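Local coordinates for 7,8-dihydro-6-hydroxymethylpterin pyrophosphokinase-dihydropteroate synthase (Plasmodium falciparum, PDB 6JWS), which probably makes the pterin diphosphate from 6-hydroxymethyl-7,8-dihydropterin and ATP and then joins it to 4-aminobenzoate, giving 7,8-dihydropteroate for folate synthesis, at residues 15-19 and 109-113; 46-50 and 104-110. The protein carries 1 engineered substitution. All coordinates share one frame; numbering follows the deposited sequence.

Contact 1. Residues 15-19 and 109-113; sequences TNIAV and EYETF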
loop_
_atom_site.group_PDB
_atom_site.type_symbol
_atom_site.label_atom_id
_atom_site.label_comp_id
_atom_site.label_asym_id
_atom_site.label_seq_id
_atom_site.Cartn_x
_atom_site.Cartn_y
_atom_site.Cartn_z
ATOM N N THR B 15 13.636 0.289 -51.701
ATOM C CA THR B 15 13.272 0.621 -50.324
ATOM C C THR B 15 12.556 -0.552 -49.647
ATOM O O THR B 15 11.425 -0.884 -50.001
ATOM C CB THR B 15 12.489 1.938 -50.256
ATOM O OG1 THR B 15 13.373 2.969 -50.702
ATOM C CG2 THR B 15 12.020 2.271 -48.859
ATOM N N ASN B 16 13.224 -1.158 -48.652
ATOM C CA ASN B 16 12.744 -2.385 -48.024
ATOM C C ASN B 16 12.546 -2.193 -46.515
ATOM O O ASN B 16 13.167 -1.315 -45.912
ATOM C CB ASN B 16 13.684 -3.565 -48.309
ATOM C CG ASN B 16 13.774 -3.931 -49.782
ATOM O OD1 ASN B 16 12.755 -4.165 -50.433
ATOM N ND2 ASN B 16 14.988 -3.987 -50.314
ATOM N N ILE B 17 11.696 -3.055 -45.920
ATOM C CA ILE B 17 11.465 -3.113 -44.480
ATOM C C ILE B 17 12.070 -4.385 -43.882
ATOM O O ILE B 17 11.595 -5.487 -44.143
ATOM C CB ILE B 17 9.958 -3.015 -44.144
ATOM C CG1 ILE B 17 9.265 -1.851 -44.852
ATOM C CG2 ILE B 17 9.773 -2.944 -42.631
ATOM C CD1 ILE B 17 9.733 -0.494 -44.370
ATOM N N ALA B 18 13.061 -4.215 -43.004
ATOM C CA ALA B 18 13.633 -5.304 -42.225
ATOM C C ALA B 18 13.360 -5.100 -40.734
ATOM O O ALA B 18 13.355 -3.965 -40.254
ATOM C CB ALA B 18 15.121 -5.361 -42.442
ATOM N N VAL B 19 13.222 -6.224 -40.012
ATOM C CA VAL B 19 13.089 -6.246 -38.567
ATOM C C VAL B 19 14.284 -7.007 -38.006
ATOM O O VAL B 19 14.562 -8.113 -38.451
ATOM C CB VAL B 19 11.742 -6.872 -38.157
ATOM C CG1 VAL B 19 11.474 -6.778 -36.663
ATOM C CG2 VAL B 19 10.585 -6.264 -38.932
ATOM N N GLU B 109 6.009 2.618 -46.875
ATOM C CA GLU B 109 6.573 1.282 -47.010
ATOM C C GLU B 109 6.390 0.483 -45.711
ATOM O O GLU B 109 6.221 -0.738 -45.755
ATOM C CB GLU B 109 8.043 1.322 -47.446
ATOM C CG GLU B 109 8.251 1.780 -48.888
ATOM C CD GLU B 109 8.412 3.283 -49.084
ATOM O OE1 GLU B 109 8.593 3.989 -48.073
ATOM O OE2 GLU B 109 8.357 3.750 -50.249
ATOM N N TYR B 110 6.453 1.180 -44.561
ATOM C CA TYR B 110 6.200 0.549 -43.276
ATOM C C TYR B 110 4.736 0.143 -43.202
ATOM O O TYR B 110 4.440 -0.968 -42.784
ATOM C CB TYR B 110 6.556 1.475 -42.109
ATOM C CG TYR B 110 6.411 0.893 -40.720
ATOM C CD1 TYR B 110 6.874 -0.379 -40.414
ATOM C CD2 TYR B 110 5.853 1.635 -39.686
ATOM C CE1 TYR B 110 6.772 -0.901 -39.134
ATOM C CE2 TYR B 110 5.756 1.131 -38.399
ATOM C CZ TYR B 110 6.213 -0.142 -38.120
ATOM O OH TYR B 110 6.118 -0.653 -36.855
ATOM N N GLU B 111 3.845 1.055 -43.608
ATOM C CA GLU B 111 2.404 0.837 -43.592
ATOM C C GLU B 111 2.088 -0.419 -44.411
ATOM O O GLU B 111 1.310 -1.277 -43.988
ATOM C CB GLU B 111 1.697 2.111 -44.077
ATOM C CG GLU B 111 0.356 1.884 -44.776
ATOM C CD GLU B 111 0.162 2.519 -46.157
ATOM O OE1 GLU B 111 0.687 1.961 -47.162
ATOM O OE2 GLU B 111 -0.530 3.566 -46.237
ATOM N N THR B 112 2.757 -0.523 -45.565
ATOM C CA THR B 112 2.580 -1.604 -46.517
ATOM C C THR B 112 3.016 -2.915 -45.869
ATOM O O THR B 112 2.302 -3.908 -45.938
ATOM C CB THR B 112 3.322 -1.264 -47.817
ATOM O OG1 THR B 112 2.545 -0.245 -48.447
ATOM C CG2 THR B 112 3.482 -2.438 -48.759
ATOM N N PHE B 113 4.196 -2.897 -45.237
ATOM C CA PHE B 113 4.724 -4.067 -44.561
ATOM C C PHE B 113 3.755 -4.556 -43.481
ATOM O O PHE B 113 3.510 -5.754 -43.410
ATOM C CB PHE B 113 6.158 -3.829 -44.091
ATOM C CG PHE B 113 6.610 -4.774 -43.006
ATOM C CD1 PHE B 113 7.266 -5.956 -43.322
ATOM C CD2 PHE B 113 6.382 -4.478 -41.666
ATOM C CE1 PHE B 113 7.687 -6.822 -42.319
ATOM C CE2 PHE B 113 6.789 -5.346 -40.663
ATOM C CZ PHE B 113 7.446 -6.519 -40.989
#
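In the HPPK part of the protein, I17 of strand 16-24 packs against E109, Y110 and F113 of the short helix 108-114, which lies across one face of the antiparallel sheet. The two short segments approach to 8.4 Å between axes and cross at -62°. No hydrogen bond joins them; the contact is largely apolar, and alternation along the strand decides who takes part, with T15, I17 and V19 directed at the helix and N16 and A18 at the other face.

I17 does most of the work, and its two branches go to different places. With CG1 beside the backbone N (chi1 -49°), I17 CG2 lies anti to that N and reaches over one face of the F113 ring: I17 CG2 makes a CH-pi contact 3.9 Å from the ring centroid and 20° off the normal, displaced toward the rim. The other branch follows the helix backbone, I17 CG1 lying 3.4 Å from E109 O and I17 CD1 3.7 Å from Y110 N. Because the two branches leave CB in different directions, one isoleucine can meet both the ring and the helix backbone. V19 CG2 meets F113 CZ at 3.8 Å, obliquely to the ring. At the more exposed end, the methyl T15 CG2 touches the aliphatic part of E109 and lies 3.8 Å from its carboxylate carbon, E109 CD; the E109 chain, bent at chi2, crosses the threonine at about a right angle.

F113 also stacks with Y340, and V19 touches L333 and M336 of helix 327-336. Backbone bonds tie the strand to its sheet neighbours, 163-172 on one side and 208-214 on the other.

Contact 2. Residues 46-50 and 104-110; sequences GKIIN and IDKCEEY. With CA (calcium ion), chain L.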
loop_
_atom_site.group_PDB
_atom_site.type_symbol
_atom_site.label_atom_id
_atom_site.label_comp_id
_atom_site.label_asym_id
_atom_site.label_seq_id
_atom_site.Cartn_x
_atom_site.Cartn_y
_atom_site.Cartn_z
ATOM N N GLY B 46 20.074 2.058 -43.108
ATOM C CA GLY B 46 18.869 2.796 -43.462
ATOM C C GLY B 46 18.333 3.627 -42.296
ATOM O O GLY B 46 19.093 4.243 -41.547
ATOM N N LYS B 47 17.009 3.635 -42.143
ATOM C CA LYS B 47 16.415 4.424 -41.083
ATOM C C LYS B 47 15.676 3.551 -40.065
ATOM O O LYS B 47 14.723 2.856 -40.422
ATOM C CB LYS B 47 15.464 5.463 -41.679
ATOM C CG LYS B 47 14.873 6.359 -40.609
ATOM C CD LYS B 47 13.948 7.444 -41.075
ATOM C CE LYS B 47 13.984 8.525 -40.016
ATOM N NZ LYS B 47 12.678 9.198 -39.924
ATOM N N ILE B 48 16.061 3.679 -38.787
ATOM C CA ILE B 48 15.318 3.069 -37.693
ATOM C C ILE B 48 13.989 3.796 -37.488
ATOM O O ILE B 48 13.963 4.983 -37.176
ATOM C CB ILE B 48 16.156 3.057 -36.401
ATOM C CG1 ILE B 48 17.437 2.244 -36.594
ATOM C CG2 ILE B 48 15.317 2.534 -35.236
ATOM C CD1 ILE B 48 18.439 2.378 -35.467
ATOM N N ILE B 49 12.882 3.060 -37.632
ATOM C CA ILE B 49 11.556 3.646 -37.554
ATOM C C ILE B 49 10.729 2.948 -36.478
ATOM O O ILE B 49 9.544 3.250 -36.357
ATOM C CB ILE B 49 10.826 3.579 -38.912
ATOM C CG1 ILE B 49 10.808 2.155 -39.472
ATOM C CG2 ILE B 49 11.373 4.584 -39.920
ATOM C CD1 ILE B 49 9.910 1.998 -40.668
ATOM N N ASN B 50 11.324 1.994 -35.736
ATOM C CA ASN B 50 10.655 1.364 -34.608
ATOM C C ASN B 50 11.685 0.676 -33.708
ATOM O O ASN B 50 12.749 0.284 -34.168
ATOM C CB ASN B 50 9.472 0.481 -35.038
ATOM C CG ASN B 50 8.404 0.390 -33.966
ATOM O OD1 ASN B 50 8.656 0.678 -32.788
ATOM N ND2 ASN B 50 7.210 -0.015 -34.350
ATOM N N ILE B 104 9.683 12.679 -39.968
ATOM C CA ILE B 104 8.598 12.097 -40.739
ATOM C C ILE B 104 7.409 11.878 -39.801
ATOM O O ILE B 104 7.589 11.675 -38.596
ATOM C CB ILE B 104 9.078 10.779 -41.374
ATOM C CG1 ILE B 104 9.402 9.721 -40.309
ATOM C CG2 ILE B 104 10.265 11.027 -42.308
ATOM C CD1 ILE B 104 9.713 8.352 -40.869
ATOM N N ASP B 105 6.195 11.942 -40.354
ATOM C CA ASP B 105 5.009 11.629 -39.579
ATOM C C ASP B 105 4.373 10.334 -40.085
ATOM O O ASP B 105 3.366 9.883 -39.550
ATOM C CB ASP B 105 4.033 12.808 -39.506
ATOM C CG ASP B 105 3.499 13.289 -40.847
ATOM O OD1 ASP B 105 3.851 12.670 -41.888
ATOM O OD2 ASP B 105 2.747 14.300 -40.841
ATOM N N LYS B 106 4.980 9.721 -41.103
ATOM C CA LYS B 106 4.469 8.473 -41.635
ATOM C C LYS B 106 5.511 7.862 -42.558
ATOM O O LYS B 106 6.431 8.535 -43.012
ATOM C CB LYS B 106 3.142 8.676 -42.372
ATOM C CG LYS B 106 2.368 7.396 -42.663
ATOM C CD LYS B 106 0.878 7.586 -42.933
ATOM C CE LYS B 106 0.129 6.266 -42.929
ATOM N NZ LYS B 106 -1.335 6.439 -43.091
ATOM N N CYS B 107 5.343 6.568 -42.824
ATOM C CA CYS B 107 6.231 5.845 -43.708
ATOM C C CYS B 107 5.430 4.762 -44.423
ATOM O O CYS B 107 5.140 3.717 -43.842
ATOM C CB CYS B 107 7.384 5.261 -42.908
ATOM S SG CYS B 107 8.378 4.108 -43.878
ATOM N N GLU B 108 5.093 5.042 -45.692
ATOM C CA GLU B 108 4.192 4.232 -46.503
ATOM C C GLU B 108 4.701 2.797 -46.655
ATOM O O GLU B 108 3.905 1.864 -46.584
ATOM C CB GLU B 108 3.940 4.882 -47.869
ATOM C CG GLU B 108 3.511 6.345 -47.792
ATOM C CD GLU B 108 2.100 6.683 -47.312
ATOM O OE1 GLU B 108 1.297 5.749 -47.072
ATOM O OE2 GLU B 108 1.800 7.895 -47.181
ATOM N N GLU B 109 6.009 2.618 -46.875
ATOM C CA GLU B 109 6.573 1.282 -47.010
ATOM C C GLU B 109 6.390 0.483 -45.711
ATOM O O GLU B 109 6.221 -0.738 -45.755
ATOM C CB GLU B 109 8.043 1.322 -47.446
ATOM C CG GLU B 109 8.251 1.780 -48.888
ATOM C CD GLU B 109 8.412 3.283 -49.084
ATOM O OE1 GLU B 109 8.593 3.989 -48.073
ATOM O OE2 GLU B 109 8.357 3.750 -50.249
ATOM N N TYR B 110 6.453 1.180 -44.561
ATOM C CA TYR B 110 6.200 0.549 -43.276
ATOM C C TYR B 110 4.736 0.143 -43.202
ATOM O O TYR B 110 4.440 -0.968 -42.784
ATOM C CB TYR B 110 6.556 1.475 -42.109
ATOM C CG TYR B 110 6.411 0.893 -40.720
ATOM C CD1 TYR B 110 6.874 -0.379 -40.414
ATOM C CD2 TYR B 110 5.853 1.635 -39.686
ATOM C CE1 TYR B 110 6.772 -0.901 -39.134
ATOM C CE2 TYR B 110 5.756 1.131 -38.399
ATOM C CZ TYR B 110 6.213 -0.142 -38.120
ATOM O OH TYR B 110 6.118 -0.653 -36.855
HETATM CA CA CA L . 20.272 6.419 -41.560
HETATM O O HOH W 1 18.555 6.724 -42.791
HETATM O O HOH W 2 21.308 6.370 -43.758
#
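K47, I49 and N50 of strand 46-57 face segment 104-110, and the strand begins just before them at a calcium site. There G46 O binds the metal at 2.5 Å, joined by the backbone E42 O, by E99 OE1 and by two waters. At phi 149° and psi -139° a side chain on residue 46 would jam against the preceding carbonyl oxygen, so glycine fits this backbone.

K47 stretches out from the strand, CG anti to the backbone N, and meets I104 tip to tip, with K47 NZ 3.2 Å from I104 CD1. The long lysine chain spans the gap, its ammonium end lying against a methyl group in no polar bond, and it also touches E42 of the calcium site.

I49 is the apolar centre. I49 CD1 lies 3.7 Å from Y110 CG, coming obliquely to the ring, while I49 CG2 reaches I104 CD1 at 4.2 Å.

N50 supplies the polar bond: N50 ND2 donates to Y110 OH at 2.8 Å, with an N-H...O angle of 159°. The hydroxyl lies in the amide plane, which stands nearly perpendicular to the ring. R569 bonds to N50 OD1, so both ends of the amide are used.

I49 and N50 both face V169, a classic beta bulge against strand 163-172, while I48 packs on L38 and V41 of helix 30-44 and helix 547-564 touches N50 and I104.

Helix 108-114 serves both contacts, its lead-in only contact 2, and they meet the same antiparallel sheet at strands 16-24 and 46-57, between which strand 163-172 runs. Their centres are 8 Å apart. Each is partly buried, with three buried residues among six that touch; an exposed residue, T15, takes part only in contact 1. The shared Y110 divides its work, offering mainly backbone and CB to contact 1 and its ring and hydroxyl to contact 2, whereas E109 touches only in contact 1. Contact 1 is largely apolar, built on a methyl over a phenyl face; contact 2 adds an amide-hydroxyl bond and begins at the calcium site, close to helices 30-44 and 547-564.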